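Local coordinates for computational Design of Enzyme (Synthetic construct, PDB 3TP4), which is a computationally designed enzyme, apparently built on a glycosyl hydrolase family 26 scaffold to carry an activated serine in a catalytic triad, at residues A185-P190 with Y230-P235; Y193-R198 with V374-S379. All coordinates share one frame; numbering follows the deposited sequence.

Contact 1 of 2, residues A185-P190 with Y230-P235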
ATOM      1  N   ALA A 185       1.388 -13.067  -9.500  1.00 33.90           N
ATOM      2  CA  ALA A 185       0.724 -14.032  -8.622  1.00 35.57           C
ATOM      3  C   ALA A 185      -0.645 -13.525  -8.164  1.00 28.28           C
ATOM      4  O   ALA A 185      -1.606 -14.287  -8.085  1.00 27.36           O
ATOM      5  CB  ALA A 185       1.605 -14.376  -7.427  1.00 35.22           C
ATOM      6  N   ALA A 186      -0.737 -12.229  -7.883  1.00 26.23           N
ATOM      7  CA  ALA A 186      -1.993 -11.643  -7.410  1.00 25.32           C
ATOM      8  C   ALA A 186      -3.065 -11.658  -8.494  1.00 32.05           C
ATOM      9  O   ALA A 186      -4.242 -11.951  -8.237  1.00 29.25           O
ATOM     10  CB  ALA A 186      -1.760 -10.202  -6.878  1.00 25.01           C
ATOM     11  N   TYR A 187      -2.664 -11.343  -9.719  1.00 29.72           N
ATOM     12  CA  TYR A 187      -3.599 -11.415 -10.835  1.00 28.10           C
ATOM     13  C   TYR A 187      -3.996 -12.865 -11.139  1.00 24.36           C
ATOM     14  O   TYR A 187      -5.137 -13.145 -11.533  1.00 29.66           O
ATOM     15  CB  TYR A 187      -3.002 -10.726 -12.066  1.00 29.57           C
ATOM     16  CG  TYR A 187      -3.187  -9.232 -12.010  1.00 26.31           C
ATOM     17  CD1 TYR A 187      -2.258  -8.424 -11.372  1.00 29.78           C
ATOM     18  CD2 TYR A 187      -4.322  -8.640 -12.540  1.00 29.28           C
ATOM     19  CE1 TYR A 187      -2.434  -7.059 -11.303  1.00 34.19           C
ATOM     20  CE2 TYR A 187      -4.509  -7.277 -12.473  1.00 35.92           C
ATOM     21  CZ  TYR A 187      -3.562  -6.493 -11.854  1.00 35.39           C
ATOM     22  OH  TYR A 187      -3.743  -5.134 -11.784  1.00 42.34           O
ATOM     23  N   GLY A 188      -3.052 -13.781 -10.949  1.00 30.74           N
ATOM     24  CA  GLY A 188      -3.316 -15.191 -11.191  1.00 35.16           C
ATOM     25  C   GLY A 188      -4.277 -15.785 -10.177  1.00 37.55           C
ATOM     26  O   GLY A 188      -5.084 -16.654 -10.514  1.00 38.60           O
ATOM     27  N   SER A 189      -4.203 -15.304  -8.937  1.00 32.40           N
ATOM     28  CA  SER A 189      -5.094 -15.774  -7.873  1.00 31.27           C
ATOM     29  C   SER A 189      -5.558 -14.609  -6.996  1.00 25.51           C
ATOM     30  O   SER A 189      -5.056 -14.419  -5.886  1.00 24.75           O
ATOM     31  CB  SER A 189      -4.393 -16.822  -7.012  1.00 36.30           C
ATOM     32  OG  SER A 189      -5.331 -17.459  -6.161  1.00 37.37           O
ATOM     33  N   PRO A 190      -6.503 -13.817  -7.505  1.00 24.92           N
ATOM     34  CA  PRO A 190      -6.849 -12.557  -6.833  1.00 31.63           C
ATOM     35  C   PRO A 190      -7.527 -12.782  -5.487  1.00 33.45           C
ATOM     36  O   PRO A 190      -7.372 -11.960  -4.585  1.00 29.51           O
ATOM     37  CB  PRO A 190      -7.801 -11.878  -7.818  1.00 26.33           C
ATOM     38  CG  PRO A 190      -8.306 -12.971  -8.707  1.00 29.32           C
ATOM     39  CD  PRO A 190      -7.186 -13.968  -8.798  1.00 28.89           C
ATOM     40  N   TYR A 230      -8.354  -2.945 -13.394  1.00 29.31           N
ATOM     41  CA  TYR A 230      -7.774  -2.276 -12.232  1.00 23.13           C
ATOM     42  C   TYR A 230      -8.256  -2.900 -10.920  1.00 26.00           C
ATOM     43  O   TYR A 230      -7.469  -3.099  -9.983  1.00 23.93           O
ATOM     44  CB  TYR A 230      -8.156  -0.789 -12.262  1.00 24.89           C
ATOM     45  CG  TYR A 230      -7.650   0.029 -11.070  1.00 25.98           C
ATOM     46  CD1 TYR A 230      -6.321   0.421 -10.981  1.00 25.34           C
ATOM     47  CD2 TYR A 230      -8.518   0.415 -10.054  1.00 23.14           C
ATOM     48  CE1 TYR A 230      -5.852   1.182  -9.896  1.00 21.95           C
ATOM     49  CE2 TYR A 230      -8.067   1.175  -8.970  1.00 25.92           C
ATOM     50  CZ  TYR A 230      -6.736   1.553  -8.900  1.00 21.13           C
ATOM     51  OH  TYR A 230      -6.296   2.311  -7.834  1.00 22.99           O
ATOM     52  N   LEU A 231      -9.540  -3.224 -10.850  1.00 24.91           N
ATOM     53  CA  LEU A 231     -10.101  -3.742  -9.596  1.00 25.39           C
ATOM     54  C   LEU A 231      -9.960  -5.246  -9.368  1.00 26.81           C
ATOM     55  O   LEU A 231     -10.448  -5.755  -8.364  1.00 25.96           O
ATOM     56  CB  LEU A 231     -11.571  -3.353  -9.460  1.00 22.64           C
ATOM     57  CG  LEU A 231     -11.833  -1.850  -9.402  1.00 27.74           C
ATOM     58  CD1 LEU A 231     -13.333  -1.599  -9.509  1.00 28.73           C
ATOM     59  CD2 LEU A 231     -11.248  -1.241  -8.123  1.00 25.55           C
ATOM     60  N   ARG A 232      -9.292  -5.954 -10.274  1.00 25.07           N
ATOM     61  CA  ARG A 232      -9.178  -7.412 -10.138  1.00 31.08           C
ATOM     62  C   ARG A 232      -8.718  -7.852  -8.745  1.00 33.74           C
ATOM     63  O   ARG A 232      -9.263  -8.800  -8.176  1.00 27.21           O
ATOM     64  CB  ARG A 232      -8.260  -8.008 -11.218  1.00 36.17           C
ATOM     65  CG  ARG A 232      -9.023  -8.541 -12.431  1.00 51.52           C
ATOM     66  CD  ARG A 232      -8.129  -8.732 -13.667  1.00 57.39           C
ATOM     67  NE  ARG A 232      -7.454 -10.028 -13.678  1.00 54.29           N
ATOM     68  CZ  ARG A 232      -6.762 -10.509 -14.710  1.00 48.95           C
ATOM     69  NH1 ARG A 232      -6.647  -9.805 -15.831  1.00 41.55           N
ATOM     70  NH2 ARG A 232      -6.183 -11.705 -14.620  1.00 40.38           N
ATOM     71  N   THR A 233      -7.726  -7.154  -8.193  1.00 28.75           N
ATOM     72  CA  THR A 233      -7.123  -7.558  -6.932  1.00 24.38           C
ATOM     73  C   THR A 233      -7.522  -6.669  -5.748  1.00 29.48           C
ATOM     74  O   THR A 233      -6.903  -6.732  -4.683  1.00 25.88           O
ATOM     75  CB  THR A 233      -5.578  -7.589  -7.048  1.00 28.67           C
ATOM     76  OG1 THR A 233      -5.072  -6.259  -7.237  1.00 31.99           O
ATOM     77  CG2 THR A 233      -5.148  -8.465  -8.241  1.00 23.16           C
ATOM     78  N   TYR A 234      -8.555  -5.851  -5.934  1.00 25.51           N
ATOM     79  CA  TYR A 234      -8.986  -4.900  -4.913  1.00 28.03           C
ATOM     80  C   TYR A 234      -9.409  -5.596  -3.615  1.00 29.99           C
ATOM     81  O   TYR A 234     -10.283  -6.450  -3.631  1.00 26.20           O
ATOM     82  CB  TYR A 234     -10.160  -4.092  -5.449  1.00 27.32           C
ATOM     83  CG  TYR A 234     -10.676  -3.028  -4.504  1.00 27.09           C
ATOM     84  CD1 TYR A 234      -9.818  -2.064  -3.977  1.00 25.39           C
ATOM     85  CD2 TYR A 234     -12.028  -2.961  -4.170  1.00 28.62           C
ATOM     86  CE1 TYR A 234     -10.290  -1.079  -3.126  1.00 28.30           C
ATOM     87  CE2 TYR A 234     -12.512  -1.971  -3.322  1.00 27.57           C
ATOM     88  CZ  TYR A 234     -11.633  -1.037  -2.801  1.00 25.96           C
ATOM     89  OH  TYR A 234     -12.098  -0.054  -1.959  1.00 24.95           O
ATOM     90  N   PRO A 235      -8.792  -5.229  -2.481  1.00 24.42           N
ATOM     91  CA  PRO A 235      -9.119  -5.905  -1.217  1.00 25.26           C
ATOM     92  C   PRO A 235     -10.499  -5.558  -0.646  1.00 26.46           C
ATOM     93  O   PRO A 235     -11.021  -6.326   0.160  1.00 27.87           O
ATOM     94  CB  PRO A 235      -8.007  -5.425  -0.260  1.00 22.99           C
ATOM     95  CG  PRO A 235      -6.917  -4.989  -1.128  1.00 24.61           C
ATOM     96  CD  PRO A 235      -7.600  -4.387  -2.347  1.00 21.76           C
TER
HETATM   97  O   HOH W   1      -5.936  -5.327  -9.794  1.00 26.60           O
HETATM   98  O   HOH W   2      -7.759 -11.570 -11.837  1.00 47.23           O
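Thr-233 sets its methyl group squarely over one face of the Tyr-187 ring, in a CH-pi contact with CG2 4.1 Å from the ring centroid and only 4° off the ring normal. The threonine torsion (chi1 67°) turns CG2 anti to its own carbonyl carbon, and the same methyl packs 3.6 Å from Ala-186 O and against Ala-186 CB. This is the close-packed, buried half of the contact. At its far end, by the tyrosine hydroxyl, a water accepts from Thr-233 N, donates to Tyr-230 O and makes a weak bond with Tyr-187 OH. Pro-190 CB rests 3.4 Å from Arg-232 O, where the chain has already left the short helix and started the next.

Towards the exposed side, at Arg-232, the fit is looser and wetter. The Arg-232 chain, bent at chi3, crosses the tyrosine at about a right angle: its NE lies at the ring edge, 3.6 Å from Tyr-187 CD2, and the guanidinium plane stands 82° from the ring, with CD2 over its face. A second water donates to Tyr-187 O beside this guanidinium.

The tyrosine hydroxyl is also bonded to Pro-219 O, and the ring stacks with Trp-182. Helix 184-188 is thus laid against the loop between helix 227-230 and strand 242-249, with Tyr-193 of helix 190-207 touching both Ala-186 and Thr-233.

Contact 2 of 2, residues Y193-R198 with V374-S379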
ATOM      1  N   TYR A 193      -4.776 -13.125  -3.026  1.00 27.65           N
ATOM      2  CA  TYR A 193      -4.218 -11.811  -2.735  1.00 26.28           C
ATOM      3  C   TYR A 193      -5.126 -11.041  -1.762  1.00 26.95           C
ATOM      4  O   TYR A 193      -4.654 -10.407  -0.813  1.00 23.69           O
ATOM      5  CB  TYR A 193      -4.001 -10.972  -3.992  1.00 19.75           C
ATOM      6  CG  TYR A 193      -3.432  -9.613  -3.633  1.00 25.79           C
ATOM      7  CD1 TYR A 193      -2.085  -9.459  -3.373  1.00 23.33           C
ATOM      8  CD2 TYR A 193      -4.255  -8.505  -3.498  1.00 33.39           C
ATOM      9  CE1 TYR A 193      -1.556  -8.241  -3.020  1.00 26.36           C
ATOM     10  CE2 TYR A 193      -3.737  -7.275  -3.136  1.00 33.25           C
ATOM     11  CZ  TYR A 193      -2.387  -7.150  -2.909  1.00 26.55           C
ATOM     12  OH  TYR A 193      -1.861  -5.949  -2.541  1.00 25.31           O
ATOM     13  N   GLN A 194      -6.427 -11.090  -2.019  1.00 25.60           N
ATOM     14  CA  GLN A 194      -7.385 -10.369  -1.192  1.00 26.44           C
ATOM     15  C   GLN A 194      -7.352 -10.874   0.251  1.00 25.83           C
ATOM     16  O   GLN A 194      -7.410 -10.081   1.186  1.00 25.92           O
ATOM     17  CB  GLN A 194      -8.797 -10.478  -1.782  1.00 25.66           C
ATOM     18  CG  GLN A 194      -8.978  -9.690  -3.074  1.00 24.15           C
ATOM     19  CD  GLN A 194     -10.230 -10.086  -3.833  1.00 29.15           C
ATOM     20  OE1 GLN A 194     -10.715 -11.215  -3.716  1.00 29.13           O
ATOM     21  NE2 GLN A 194     -10.761  -9.155  -4.623  1.00 25.39           N
ATOM     22  N   GLU A 195      -7.252 -12.187   0.446  1.00 23.90           N
ATOM     23  CA  GLU A 195      -7.207 -12.691   1.813  1.00 24.78           C
ATOM     24  C   GLU A 195      -5.890 -12.333   2.486  1.00 27.34           C
ATOM     25  O   GLU A 195      -5.864 -12.085   3.690  1.00 23.92           O
ATOM     26  CB  GLU A 195      -7.478 -14.201   1.888  1.00 25.32           C
ATOM     27  CG  GLU A 195      -8.882 -14.575   1.436  1.00 25.82           C
ATOM     28  CD  GLU A 195      -9.971 -13.774   2.157  1.00 27.70           C
ATOM     29  OE1 GLU A 195      -9.831 -13.493   3.369  1.00 25.63           O
ATOM     30  OE2 GLU A 195     -10.970 -13.431   1.504  1.00 26.89           O
ATOM     31  N   LEU A 196      -4.801 -12.285   1.713  1.00 22.76           N
ATOM     32  CA  LEU A 196      -3.504 -11.895   2.270  1.00 25.54           C
ATOM     33  C   LEU A 196      -3.566 -10.445   2.748  1.00 26.32           C
ATOM     34  O   LEU A 196      -3.134 -10.127   3.856  1.00 25.56           O
ATOM     35  CB  LEU A 196      -2.377 -12.042   1.227  1.00 25.00           C
ATOM     36  CG  LEU A 196      -1.053 -11.320   1.529  1.00 27.47           C
ATOM     37  CD1 LEU A 196      -0.414 -11.836   2.805  1.00 26.89           C
ATOM     38  CD2 LEU A 196      -0.049 -11.415   0.354  1.00 26.81           C
ATOM     39  N   TYR A 197      -4.095  -9.570   1.897  1.00 24.38           N
ATOM     40  CA  TYR A 197      -4.175  -8.149   2.232  1.00 20.51           C
ATOM     41  C   TYR A 197      -5.078  -7.975   3.459  1.00 20.29           C
ATOM     42  O   TYR A 197      -4.741  -7.230   4.390  1.00 23.81           O
ATOM     43  CB  TYR A 197      -4.720  -7.347   1.042  1.00 21.18           C
ATOM     44  CG  TYR A 197      -4.590  -5.839   1.185  1.00 21.69           C
ATOM     45  CD1 TYR A 197      -5.436  -5.122   2.029  1.00 23.53           C
ATOM     46  CD2 TYR A 197      -3.640  -5.131   0.452  1.00 24.54           C
ATOM     47  CE1 TYR A 197      -5.323  -3.731   2.160  1.00 22.14           C
ATOM     48  CE2 TYR A 197      -3.520  -3.744   0.573  1.00 24.04           C
ATOM     49  CZ  TYR A 197      -4.363  -3.055   1.430  1.00 25.11           C
ATOM     50  OH  TYR A 197      -4.233  -1.686   1.558  1.00 31.60           O
ATOM     51  N   ARG A 198      -6.224  -8.653   3.450  1.00 21.74           N
ATOM     52  CA  ARG A 198      -7.217  -8.510   4.529  1.00 26.10           C
ATOM     53  C   ARG A 198      -6.648  -8.989   5.862  1.00 27.35           C
ATOM     54  O   ARG A 198      -6.779  -8.308   6.881  1.00 26.76           O
ATOM     55  CB  ARG A 198      -8.518  -9.249   4.187  1.00 25.22           C
ATOM     56  CG  ARG A 198      -9.325  -8.580   3.053  1.00 27.19           C
ATOM     57  CD  ARG A 198     -10.316  -9.540   2.417  1.00 25.61           C
ATOM     58  NE  ARG A 198     -11.033  -8.932   1.299  1.00 23.86           N
ATOM     59  CZ  ARG A 198     -11.789  -9.614   0.436  1.00 27.24           C
ATOM     60  NH1 ARG A 198     -11.924 -10.928   0.548  1.00 26.19           N
ATOM     61  NH2 ARG A 198     -12.409  -8.981  -0.547  1.00 28.31           N
ATOM     62  N   VAL A 374     -18.012  -6.488   8.226  1.00 29.69           N
ATOM     63  CA  VAL A 374     -17.518  -7.220   7.065  1.00 28.95           C
ATOM     64  C   VAL A 374     -17.419  -8.719   7.364  1.00 31.73           C
ATOM     65  O   VAL A 374     -17.115  -9.114   8.487  1.00 26.89           O
ATOM     66  CB  VAL A 374     -16.140  -6.660   6.611  1.00 36.82           C
ATOM     67  CG1 VAL A 374     -15.087  -6.865   7.697  1.00 32.05           C
ATOM     68  CG2 VAL A 374     -15.706  -7.288   5.299  1.00 42.67           C
ATOM     69  N   VAL A 375     -17.713  -9.554   6.373  1.00 29.87           N
ATOM     70  CA  VAL A 375     -17.461 -10.979   6.509  1.00 27.23           C
ATOM     71  C   VAL A 375     -16.650 -11.458   5.307  1.00 28.37           C
ATOM     72  O   VAL A 375     -16.934 -11.103   4.159  1.00 25.39           O
ATOM     73  CB  VAL A 375     -18.756 -11.821   6.733  1.00 28.61           C
ATOM     74  CG1 VAL A 375     -19.750 -11.668   5.567  1.00 25.05           C
ATOM     75  CG2 VAL A 375     -18.417 -13.299   6.957  1.00 24.87           C
ATOM     76  N   HIS A 376     -15.607 -12.229   5.574  1.00 22.51           N
ATOM     77  CA  HIS A 376     -14.882 -12.873   4.488  1.00 22.82           C
ATOM     78  C   HIS A 376     -14.326 -14.224   4.929  1.00 24.38           C
ATOM     79  O   HIS A 376     -14.078 -14.464   6.115  1.00 21.18           O
ATOM     80  CB  HIS A 376     -13.775 -11.964   3.911  1.00 21.17           C
ATOM     81  CG  HIS A 376     -12.743 -11.553   4.909  1.00 23.47           C
ATOM     82  ND1 HIS A 376     -11.482 -12.107   4.946  1.00 22.36           N
ATOM     83  CD2 HIS A 376     -12.774 -10.615   5.889  1.00 20.47           C
ATOM     84  CE1 HIS A 376     -10.784 -11.541   5.917  1.00 20.79           C
ATOM     85  NE2 HIS A 376     -11.545 -10.631   6.502  1.00 22.78           N
ATOM     86  N   ILE A 377     -14.161 -15.111   3.959  1.00 25.86           N
ATOM     87  CA  ILE A 377     -13.631 -16.444   4.210  1.00 27.98           C
ATOM     88  C   ILE A 377     -12.130 -16.439   3.960  1.00 27.00           C
ATOM     89  O   ILE A 377     -11.692 -16.397   2.815  1.00 25.77           O
ATOM     90  CB  ILE A 377     -14.309 -17.490   3.286  1.00 23.27           C
ATOM     91  CG1 ILE A 377     -15.815 -17.551   3.576  1.00 27.97           C
ATOM     92  CG2 ILE A 377     -13.651 -18.860   3.474  1.00 24.36           C
ATOM     93  CD1 ILE A 377     -16.679 -18.204   2.442  1.00 27.75           C
ATOM     94  N   ALA A 378     -11.347 -16.463   5.035  1.00 26.98           N
ATOM     95  CA  ALA A 378      -9.890 -16.406   4.931  1.00 23.69           C
ATOM     96  C   ALA A 378      -9.324 -17.706   4.384  1.00 29.15           C
ATOM     97  O   ALA A 378      -8.262 -17.709   3.758  1.00 30.17           O
ATOM     98  CB  ALA A 378      -9.265 -16.107   6.296  1.00 19.43           C
ATOM     99  N   SER A 379     -10.009 -18.811   4.667  1.00 24.54           N
ATOM    100  CA  SER A 379      -9.640 -20.092   4.076  1.00 26.31           C
ATOM    101  C   SER A 379     -10.837 -21.020   4.011  1.00 24.34           C
ATOM    102  O   SER A 379     -11.594 -21.152   4.981  1.00 29.52           O
ATOM    103  CB  SER A 379      -8.469 -20.738   4.835  1.00 33.71           C
ATOM    104  OG  SER A 379      -8.839 -21.096   6.148  1.00 35.53           O
TER
HETATM  105  O   HOH W   3     -14.053 -14.205   1.194  1.00 25.50           O
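The imidazole of His-376 has Arg-198 CD over one face, a CH-pi contact 4.0 Å from the ring centroid, and Glu-195 OE1 at its edge, in the ring plane. The carboxylate lies nearly coplanar with the ring, the two planes 26° apart. His-376 ND1 donates to the syn lone pair of OE1 over 2.7 Å, with an N-H...O angle of 149°. The Arg-198 guanidinium has Gln-194 CB over one face and Glu-195 OE2 at its edge; its NH1 forms a salt bridge of 2.8 Å to OE2, which it meets from above the carboxylate plane.

Glu-195 reaches both partners because its chain bends at chi2 (-52°), which folds the acid between the helix and the strand. Its OE1 also lies 3.3 Å from Ala-378 CA, while a water donates to OE2 and accepts from Ile-377 N. The Arg-198 chain, extended from CG to NE, runs alongside the histidine in the opposite direction, bringing CB within 3.7 Å of His-376 CE1. Replacing Glu-195 by alanine is likely to leave His-376 ND1 and Arg-198 NH1 without the carboxylate they share and to open a gap between helix and strand.

Helix 190-207 of the barrel thus meets the edge strand of the Ig-like domain, where the axes of 193-198 and 374-379 come within 8.7 Å. Phe-239 packs edge-to-face with the imidazole, and Glu-202 takes a hydrogen bond from His-376 NE2. With both ring nitrogens donating to carboxylates, the histidine is likely to be protonated, which would make this buried domain interface a small network of opposite charges.

How the contacts relate
Along the chain from the N terminus, helix 184-188 comes first and helix 190-207 follows directly, so the opening segments of both contacts are neighbours. Contact 1 then closes a loop of 39 residues, running through helix 190-207 and strand 213-217 to the loop at 230-235, entirely within the barrel. Contact 2 starts inside that span and ends far beyond it, 175 residues on, at the first strand of the Ig-like sheet; the two closures therefore cross. Their centres lie 12 Å apart. The loop at 230-235 joins them, since Tyr-234 O and Pro-235 O probably accept hydrogen bonds from Gln-194 NE2 and Arg-198 NE, linking the barrel loop to the helix that contact 2 joins to the C-terminal domain.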